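Local coordinates for protein inactive glucansucrase (Lactobacillus reuteri, PDB 5JBD) that is an inactive glucansucrase of glycoside hydrolase family 70, built around a TIM barrel and holding a bound calcium ion, at residues S649-E654 / L684-F689; D688-P693 / E705-T710. All coordinates share one frame; numbering follows the deposited sequence.

Overall arrangement
Strand 688-691 of the barrel runs through both contacts, whose centres lie about 17 Å apart and which share D688 and F689. Contact 1 sets the start of this strand beside strand 652-654; contact 2 lies toward and just beyond its far end, where W690 and P693 meet the 705-710 loop. They touch directly: Y653 O lies 2.9 Å from W690 N, probably a hydrogen bond continuing the parallel pairing, and E654 OE2 comes within 3.4 Å of W690 CH2. The C-terminal ends of the strands are where TIM barrels place their pocket; on this side the Y707 side chain lies about 4 Å from a bound glycerol and about 13 Å from the calcium ion.

Contact 1 of 2, residues S649-E654 / L684-F689; sequences SHMIYE and LGITDF
I686 and Y653 form the apolar centre: CD1 of I686 makes an off-centre CH-pi contact with the Y653 ring, approaching obliquely 4.2 Å from its centroid, while CG2 of I686 packs 3.7 Å from Y653 CB. With CG anti to the backbone N (chi1 -179°), the Y653 side chain runs alongside that of F689, pointing the same way; CE2 of F689 meets the Y653 ring edge at CD2, 3.5 Å away, the rings oblique with planes at 50°. M651 bends at its thioether (chi3 71°) and brings CE against the carbonyl oxygens of L684 and G685, at the Schellman turn that ends helix 678-683.

Beyond this core backbone bonds join the strands. M651 O accepts from both T687 N and D688 N, and Y653 N donates to D688 O. At the polar edge T687 OG1 receives M651 N at 2.9 Å and donates to D688 OD2. That oxygen also takes H650 ND1 at 2.8 Å, on its syn lone pair and within the imidazole plane. Q745 holds OD1, so the buried carboxylate is fixed from several directions, which would probably help it stay ionised.

Two neighbouring parallel strands, linked through helices 670-676 and 678-683, make this a beta-alpha-beta unit of the TIM barrel.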
ATOM      1  N   SER A 649      12.189  -1.751 -24.881  1.00 20.89           N
ATOM      2  CA  SER A 649      11.412  -2.886 -25.409  1.00 21.96           C
ATOM      3  C   SER A 649      10.490  -3.593 -24.370  1.00 21.79           C
ATOM      4  O   SER A 649       9.594  -4.350 -24.749  1.00 22.24           O
ATOM      5  CB  SER A 649      12.349  -3.902 -26.097  1.00 22.34           C
ATOM      6  OG  SER A 649      13.081  -3.306 -27.158  1.00 23.07           O
ATOM      7  N   HIS A 650      10.700  -3.329 -23.076  1.00 21.62           N
ATOM      8  CA  HIS A 650       9.862  -3.890 -22.010  1.00 22.07           C
ATOM      9  C   HIS A 650       8.565  -3.108 -21.817  1.00 22.19           C
ATOM     10  O   HIS A 650       8.472  -1.904 -22.149  1.00 21.35           O
ATOM     11  CB  HIS A 650      10.641  -3.944 -20.694  1.00 22.30           C
ATOM     12  CG  HIS A 650      11.817  -4.866 -20.750  1.00 22.12           C
ATOM     13  ND1 HIS A 650      11.904  -6.015 -19.996  1.00 22.31           N
ATOM     14  CD2 HIS A 650      12.933  -4.837 -21.519  1.00 21.85           C
ATOM     15  CE1 HIS A 650      13.024  -6.650 -20.298  1.00 21.53           C
ATOM     16  NE2 HIS A 650      13.663  -5.960 -21.220  1.00 21.42           N
ATOM     17  N   MET A 651       7.569  -3.824 -21.308  1.00 21.32           N
ATOM     18  CA  MET A 651       6.286  -3.273 -20.902  1.00 21.82           C
ATOM     19  C   MET A 651       5.751  -4.053 -19.697  1.00 21.13           C
ATOM     20  O   MET A 651       5.674  -5.287 -19.727  1.00 21.57           O
ATOM     21  CB  MET A 651       5.273  -3.329 -22.052  1.00 22.85           C
ATOM     22  CG  MET A 651       3.875  -2.887 -21.653  1.00 24.80           C
ATOM     23  SD  MET A 651       2.815  -2.549 -23.068  1.00 30.11           S
ATOM     24  CE  MET A 651       2.575  -4.196 -23.665  1.00 26.93           C
ATOM     25  N   ILE A 652       5.396  -3.300 -18.657  1.00 20.40           N
ATOM     26  CA  ILE A 652       4.884  -3.820 -17.407  1.00 20.63           C
ATOM     27  C   ILE A 652       3.342  -3.880 -17.462  1.00 21.27           C
ATOM     28  O   ILE A 652       2.712  -3.047 -18.108  1.00 18.98           O
ATOM     29  CB  ILE A 652       5.345  -2.947 -16.214  1.00 20.47           C
ATOM     30  CG1 ILE A 652       6.873  -3.036 -16.071  1.00 20.43           C
ATOM     31  CG2 ILE A 652       4.673  -3.387 -14.909  1.00 20.96           C
ATOM     32  CD1 ILE A 652       7.483  -1.901 -15.279  1.00 20.41           C
ATOM     33  N   TYR A 653       2.761  -4.886 -16.793  1.00 21.09           N
ATOM     34  CA  TYR A 653       1.302  -4.991 -16.608  1.00 21.67           C
ATOM     35  C   TYR A 653       0.971  -5.148 -15.125  1.00 21.84           C
ATOM     36  O   TYR A 653       1.450  -6.090 -14.488  1.00 21.62           O
ATOM     37  CB  TYR A 653       0.777  -6.182 -17.394  1.00 21.88           C
ATOM     38  CG  TYR A 653      -0.719  -6.392 -17.324  1.00 22.52           C
ATOM     39  CD1 TYR A 653      -1.599  -5.449 -17.849  1.00 23.43           C
ATOM     40  CD2 TYR A 653      -1.261  -7.550 -16.765  1.00 22.41           C
ATOM     41  CE1 TYR A 653      -2.979  -5.648 -17.817  1.00 23.25           C
ATOM     42  CE2 TYR A 653      -2.642  -7.754 -16.707  1.00 23.23           C
ATOM     43  CZ  TYR A 653      -3.499  -6.812 -17.246  1.00 24.07           C
ATOM     44  OH  TYR A 653      -4.860  -7.016 -17.203  1.00 24.32           O
ATOM     45  N   GLU A 654       0.210  -4.197 -14.572  1.00 23.42           N
ATOM     46  CA  GLU A 654      -0.267  -4.277 -13.194  1.00 23.91           C
ATOM     47  C   GLU A 654      -1.474  -5.212 -13.204  1.00 23.86           C
ATOM     48  O   GLU A 654      -2.478  -4.902 -13.840  1.00 23.52           O
ATOM     49  CB  GLU A 654      -0.675  -2.900 -12.613  1.00 23.40           C
ATOM     50  CG  GLU A 654      -1.180  -3.026 -11.174  1.00 25.52           C
ATOM     51  CD  GLU A 654      -1.408  -1.716 -10.436  1.00 25.91           C
ATOM     52  OE1 GLU A 654      -1.459  -0.643 -11.044  1.00 26.49           O
ATOM     53  OE2 GLU A 654      -1.550  -1.781  -9.202  1.00 31.42           O
ATOM     54  N   LEU A 684      -0.194  -9.523 -26.376  1.00 29.68           N
ATOM     55  CA  LEU A 684      -0.282  -8.080 -26.147  1.00 30.00           C
ATOM     56  C   LEU A 684       1.072  -7.378 -25.964  1.00 28.73           C
ATOM     57  O   LEU A 684       1.114  -6.155 -25.737  1.00 30.89           O
ATOM     58  CB  LEU A 684      -1.187  -7.807 -24.942  1.00 27.50           C
ATOM     59  CG  LEU A 684      -2.655  -8.244 -25.085  1.00 29.14           C
ATOM     60  CD1 LEU A 684      -3.426  -7.909 -23.820  1.00 28.89           C
ATOM     61  CD2 LEU A 684      -3.326  -7.596 -26.291  1.00 30.23           C
ATOM     62  N   GLY A 685       2.176  -8.120 -26.065  1.00 28.02           N
ATOM     63  CA  GLY A 685       3.512  -7.545 -25.905  1.00 27.23           C
ATOM     64  C   GLY A 685       3.929  -7.216 -24.473  1.00 25.97           C
ATOM     65  O   GLY A 685       4.896  -6.468 -24.264  1.00 25.01           O
ATOM     66  N   ILE A 686       3.225  -7.772 -23.482  1.00 25.58           N
ATOM     67  CA  ILE A 686       3.616  -7.598 -22.077  1.00 24.95           C
ATOM     68  C   ILE A 686       4.858  -8.451 -21.852  1.00 24.58           C
ATOM     69  O   ILE A 686       4.877  -9.633 -22.221  1.00 25.14           O
ATOM     70  CB  ILE A 686       2.492  -8.022 -21.109  1.00 25.41           C
ATOM     71  CG1 ILE A 686       1.282  -7.090 -21.267  1.00 25.27           C
ATOM     72  CG2 ILE A 686       2.981  -7.998 -19.678  1.00 24.43           C
ATOM     73  CD1 ILE A 686      -0.008  -7.678 -20.760  1.00 25.08           C
ATOM     74  N   THR A 687       5.910  -7.840 -21.320  1.00 23.74           N
ATOM     75  CA  THR A 687       7.155  -8.557 -21.041  1.00 22.96           C
ATOM     76  C   THR A 687       7.383  -8.796 -19.539  1.00 22.97           C
ATOM     77  O   THR A 687       8.127  -9.710 -19.169  1.00 24.77           O
ATOM     78  CB  THR A 687       8.366  -7.783 -21.601  1.00 22.83           C
ATOM     79  OG1 THR A 687       8.497  -6.543 -20.909  1.00 21.37           O
ATOM     80  CG2 THR A 687       8.232  -7.528 -23.101  1.00 22.73           C
ATOM     81  N   ASP A 688       6.750  -7.978 -18.694  1.00 21.75           N
ATOM     82  CA  ASP A 688       6.984  -7.982 -17.259  1.00 22.42           C
ATOM     83  C   ASP A 688       5.653  -7.893 -16.524  1.00 21.98           C
ATOM     84  O   ASP A 688       4.920  -6.909 -16.670  1.00 20.70           O
ATOM     85  CB  ASP A 688       7.899  -6.816 -16.894  1.00 22.51           C
ATOM     86  CG  ASP A 688       9.330  -7.052 -17.358  1.00 22.65           C
ATOM     87  OD1 ASP A 688      10.083  -7.765 -16.649  1.00 21.10           O
ATOM     88  OD2 ASP A 688       9.678  -6.553 -18.463  1.00 21.42           O
ATOM     89  N   PHE A 689       5.355  -8.925 -15.740  1.00 21.90           N
ATOM     90  CA  PHE A 689       4.035  -9.107 -15.107  1.00 21.58           C
ATOM     91  C   PHE A 689       4.146  -8.762 -13.629  1.00 21.93           C
ATOM     92  O   PHE A 689       4.794  -9.488 -12.858  1.00 21.46           O
ATOM     93  CB  PHE A 689       3.575 -10.554 -15.330  1.00 22.16           C
ATOM     94  CG  PHE A 689       2.076 -10.762 -15.241  1.00 23.44           C
ATOM     95  CD1 PHE A 689       1.486 -11.124 -14.046  1.00 24.25           C
ATOM     96  CD2 PHE A 689       1.268 -10.632 -16.368  1.00 23.99           C
ATOM     97  CE1 PHE A 689       0.118 -11.329 -13.960  1.00 24.72           C
ATOM     98  CE2 PHE A 689      -0.108 -10.844 -16.293  1.00 24.07           C
ATOM     99  CZ  PHE A 689      -0.680 -11.190 -15.088  1.00 24.54           C
TER

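Contact 2 of 2, residues D688-P693 / E705-T710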
ATOM      1  N   ASP A 688       6.750  -7.978 -18.694  1.00 21.75           N
ATOM      2  CA  ASP A 688       6.984  -7.982 -17.259  1.00 22.42           C
ATOM      3  C   ASP A 688       5.653  -7.893 -16.524  1.00 21.98           C
ATOM      4  O   ASP A 688       4.920  -6.909 -16.670  1.00 20.70           O
ATOM      5  CB  ASP A 688       7.899  -6.816 -16.894  1.00 22.51           C
ATOM      6  CG  ASP A 688       9.330  -7.052 -17.358  1.00 22.65           C
ATOM      7  OD1 ASP A 688      10.083  -7.765 -16.649  1.00 21.10           O
ATOM      8  OD2 ASP A 688       9.678  -6.553 -18.463  1.00 21.42           O
ATOM      9  N   PHE A 689       5.355  -8.925 -15.740  1.00 21.90           N
ATOM     10  CA  PHE A 689       4.035  -9.107 -15.107  1.00 21.58           C
ATOM     11  C   PHE A 689       4.146  -8.762 -13.629  1.00 21.93           C
ATOM     12  O   PHE A 689       4.794  -9.488 -12.858  1.00 21.46           O
ATOM     13  CB  PHE A 689       3.575 -10.554 -15.330  1.00 22.16           C
ATOM     14  CG  PHE A 689       2.076 -10.762 -15.241  1.00 23.44           C
ATOM     15  CD1 PHE A 689       1.486 -11.124 -14.046  1.00 24.25           C
ATOM     16  CD2 PHE A 689       1.268 -10.632 -16.368  1.00 23.99           C
ATOM     17  CE1 PHE A 689       0.118 -11.329 -13.960  1.00 24.72           C
ATOM     18  CE2 PHE A 689      -0.108 -10.844 -16.293  1.00 24.07           C
ATOM     19  CZ  PHE A 689      -0.680 -11.190 -15.088  1.00 24.54           C
ATOM     20  N   TRP A 690       3.536  -7.644 -13.232  1.00 21.38           N
ATOM     21  CA  TRP A 690       3.519  -7.194 -11.846  1.00 21.15           C
ATOM     22  C   TRP A 690       2.347  -7.882 -11.140  1.00 23.58           C
ATOM     23  O   TRP A 690       1.163  -7.620 -11.435  1.00 23.58           O
ATOM     24  CB  TRP A 690       3.456  -5.658 -11.770  1.00 20.80           C
ATOM     25  CG  TRP A 690       3.077  -5.004 -10.475  1.00 21.12           C
ATOM     26  CD1 TRP A 690       3.056  -5.559  -9.226  1.00 23.06           C
ATOM     27  CD2 TRP A 690       2.649  -3.648 -10.309  1.00 21.75           C
ATOM     28  NE1 TRP A 690       2.643  -4.639  -8.296  1.00 22.85           N
ATOM     29  CE2 TRP A 690       2.380  -3.457  -8.929  1.00 23.77           C
ATOM     30  CE3 TRP A 690       2.463  -2.576 -11.187  1.00 21.42           C
ATOM     31  CZ2 TRP A 690       1.920  -2.235  -8.412  1.00 23.18           C
ATOM     32  CZ3 TRP A 690       2.016  -1.361 -10.676  1.00 22.11           C
ATOM     33  CH2 TRP A 690       1.762  -1.197  -9.300  1.00 22.96           C
ATOM     34  N   MET A 691       2.692  -8.755 -10.197  1.00 24.50           N
ATOM     35  CA  MET A 691       1.709  -9.483  -9.393  1.00 26.13           C
ATOM     36  C   MET A 691       1.449  -8.777  -8.068  1.00 25.33           C
ATOM     37  O   MET A 691       2.364  -8.247  -7.432  1.00 23.04           O
ATOM     38  CB  MET A 691       2.167 -10.920  -9.147  1.00 28.29           C
ATOM     39  CG  MET A 691       2.412 -11.674 -10.443  1.00 30.27           C
ATOM     40  SD  MET A 691       2.199 -13.464 -10.396  1.00 31.69           S
ATOM     41  CE  MET A 691       0.421 -13.512 -10.193  1.00 30.87           C
ATOM     42  N   ALA A 692       0.184  -8.797  -7.664  1.00 25.21           N
ATOM     43  CA  ALA A 692      -0.252  -8.216  -6.405  1.00 24.88           C
ATOM     44  C   ALA A 692       0.558  -8.750  -5.232  1.00 24.32           C
ATOM     45  O   ALA A 692       1.058  -9.876  -5.292  1.00 24.92           O
ATOM     46  CB  ALA A 692      -1.733  -8.514  -6.184  1.00 26.45           C
ATOM     47  N   PRO A 693       0.677  -7.955  -4.154  1.00 23.08           N
ATOM     48  CA  PRO A 693       1.294  -8.511  -2.955  1.00 22.96           C
ATOM     49  C   PRO A 693       0.499  -9.752  -2.522  1.00 24.11           C
ATOM     50  O   PRO A 693      -0.715  -9.676  -2.311  1.00 24.60           O
ATOM     51  CB  PRO A 693       1.150  -7.376  -1.925  1.00 22.74           C
ATOM     52  CG  PRO A 693      -0.021  -6.588  -2.407  1.00 22.67           C
ATOM     53  CD  PRO A 693       0.116  -6.616  -3.895  1.00 22.61           C
ATOM     54  N   GLU A 705      -6.252  -6.886  -0.048  1.00 28.73           N
ATOM     55  CA  GLU A 705      -5.413  -6.880  -1.258  1.00 28.77           C
ATOM     56  C   GLU A 705      -4.002  -7.415  -1.051  1.00 29.05           C
ATOM     57  O   GLU A 705      -3.345  -7.762  -2.035  1.00 28.09           O
ATOM     58  CB  GLU A 705      -5.326  -5.465  -1.881  1.00 29.28           C
ATOM     59  CG  GLU A 705      -4.323  -4.494  -1.250  1.00 29.46           C
ATOM     60  CD  GLU A 705      -4.615  -4.150   0.205  1.00 32.29           C
ATOM     61  OE1 GLU A 705      -5.787  -4.202   0.627  1.00 35.90           O
ATOM     62  OE2 GLU A 705      -3.671  -3.875   0.957  1.00 33.40           O
ATOM     63  N   GLY A 706      -3.526  -7.426   0.196  1.00 28.13           N
ATOM     64  CA  GLY A 706      -2.199  -7.941   0.517  1.00 27.64           C
ATOM     65  C   GLY A 706      -1.151  -6.970   1.046  1.00 27.59           C
ATOM     66  O   GLY A 706      -0.126  -7.423   1.549  1.00 28.06           O
ATOM     67  N   TYR A 707      -1.371  -5.655   0.940  1.00 28.61           N
ATOM     68  CA  TYR A 707      -0.474  -4.682   1.583  1.00 28.79           C
ATOM     69  C   TYR A 707      -0.649  -4.642   3.103  1.00 30.58           C
ATOM     70  O   TYR A 707       0.309  -4.343   3.833  1.00 31.18           O
ATOM     71  CB  TYR A 707      -0.642  -3.259   1.031  1.00 28.93           C
ATOM     72  CG  TYR A 707      -0.310  -3.073  -0.438  1.00 26.46           C
ATOM     73  CD1 TYR A 707       1.003  -3.224  -0.900  1.00 25.92           C
ATOM     74  CD2 TYR A 707      -1.285  -2.696  -1.355  1.00 25.69           C
ATOM     75  CE1 TYR A 707       1.316  -3.035  -2.245  1.00 24.50           C
ATOM     76  CE2 TYR A 707      -0.972  -2.493  -2.701  1.00 24.97           C
ATOM     77  CZ  TYR A 707       0.338  -2.668  -3.139  1.00 23.70           C
ATOM     78  OH  TYR A 707       0.671  -2.452  -4.475  1.00 23.02           O
ATOM     79  N   SER A 708      -1.865  -4.922   3.574  1.00 30.41           N
ATOM     80  CA  SER A 708      -2.127  -5.097   5.007  1.00 31.35           C
ATOM     81  C   SER A 708      -2.048  -6.592   5.281  1.00 30.79           C
ATOM     82  O   SER A 708      -3.039  -7.314   5.075  1.00 29.95           O
ATOM     83  CB  SER A 708      -3.507  -4.555   5.376  1.00 33.07           C
ATOM     84  OG  SER A 708      -3.517  -3.146   5.273  1.00 36.33           O
ATOM     85  N   MET A 709      -0.866  -7.055   5.699  1.00 30.48           N
ATOM     86  CA  MET A 709      -0.592  -8.492   5.809  1.00 32.07           C
ATOM     87  C   MET A 709      -0.146  -8.878   7.213  1.00 34.97           C
ATOM     88  O   MET A 709       0.491  -8.094   7.913  1.00 36.22           O
ATOM     89  CB  MET A 709       0.413  -8.969   4.735  1.00 31.91           C
ATOM     90  CG  MET A 709       1.907  -8.869   5.068  1.00 32.19           C
ATOM     91  SD  MET A 709       2.397  -7.202   5.515  1.00 37.42           S
ATOM     92  CE  MET A 709       2.816  -6.576   3.877  1.00 35.59           C
ATOM     93  N   THR A 710      -0.519 -10.100   7.600  1.00 34.63           N
ATOM     94  CA  THR A 710      -0.182 -10.690   8.885  1.00 38.19           C
ATOM     95  C   THR A 710       0.940 -11.720   8.789  1.00 37.66           C
ATOM     96  O   THR A 710       1.472 -12.120   9.823  1.00 42.48           O
ATOM     97  CB  THR A 710      -1.424 -11.393   9.491  1.00 38.42           C
ATOM     98  OG1 THR A 710      -1.912 -12.396   8.579  1.00 37.57           O
ATOM     99  CG2 THR A 710      -2.536 -10.384   9.744  1.00 38.84           C
TER
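W690 and Y707 converge on a single carboxylate oxygen, OD2 of D747, which accepts hydrogen bonds from W690 NE1 and Y707 OH. The shared acceptor holds the phenol near the indole: Y707 OH lies at the edge of the W690 ring system, near its plane and 4.1 Å from CZ2, and the two side chains cross at about a right angle.

Next to this polar junction P693 supplies most of the contact surface on its segment. Its CG sits almost centrally over one face of the Y707 ring, 3.8 Å from the centroid and only 10° off the ring normal, a CH-pi contact; CD lies 4.0 Å from CZ. Y707 carries CG anti to its carbonyl carbon (chi1 -63°), which brings the ring back from the loop to reach the proline. The backbone closes in as well. CB of P693 rests 3.7 Å from G706 O, and P693 O packs 3.6 Å from G706 CA, where glycine has no side chain. P693 O and E705 O face each other at 3.3 Å as two acceptors with no bond between them; E705 O is satisfied by Y724 OH. Within the loop, OE2 of E705 receives weak bonds from the amides of Y707 and S708, which may help hold the turn.

P693 follows strand 688-691 and also touches D747 on the adjacent strand 743-748. R281 of strand 279-282 packs on both W690 and Y707, while the loop itself runs between strand 696-697 and helix 727-739.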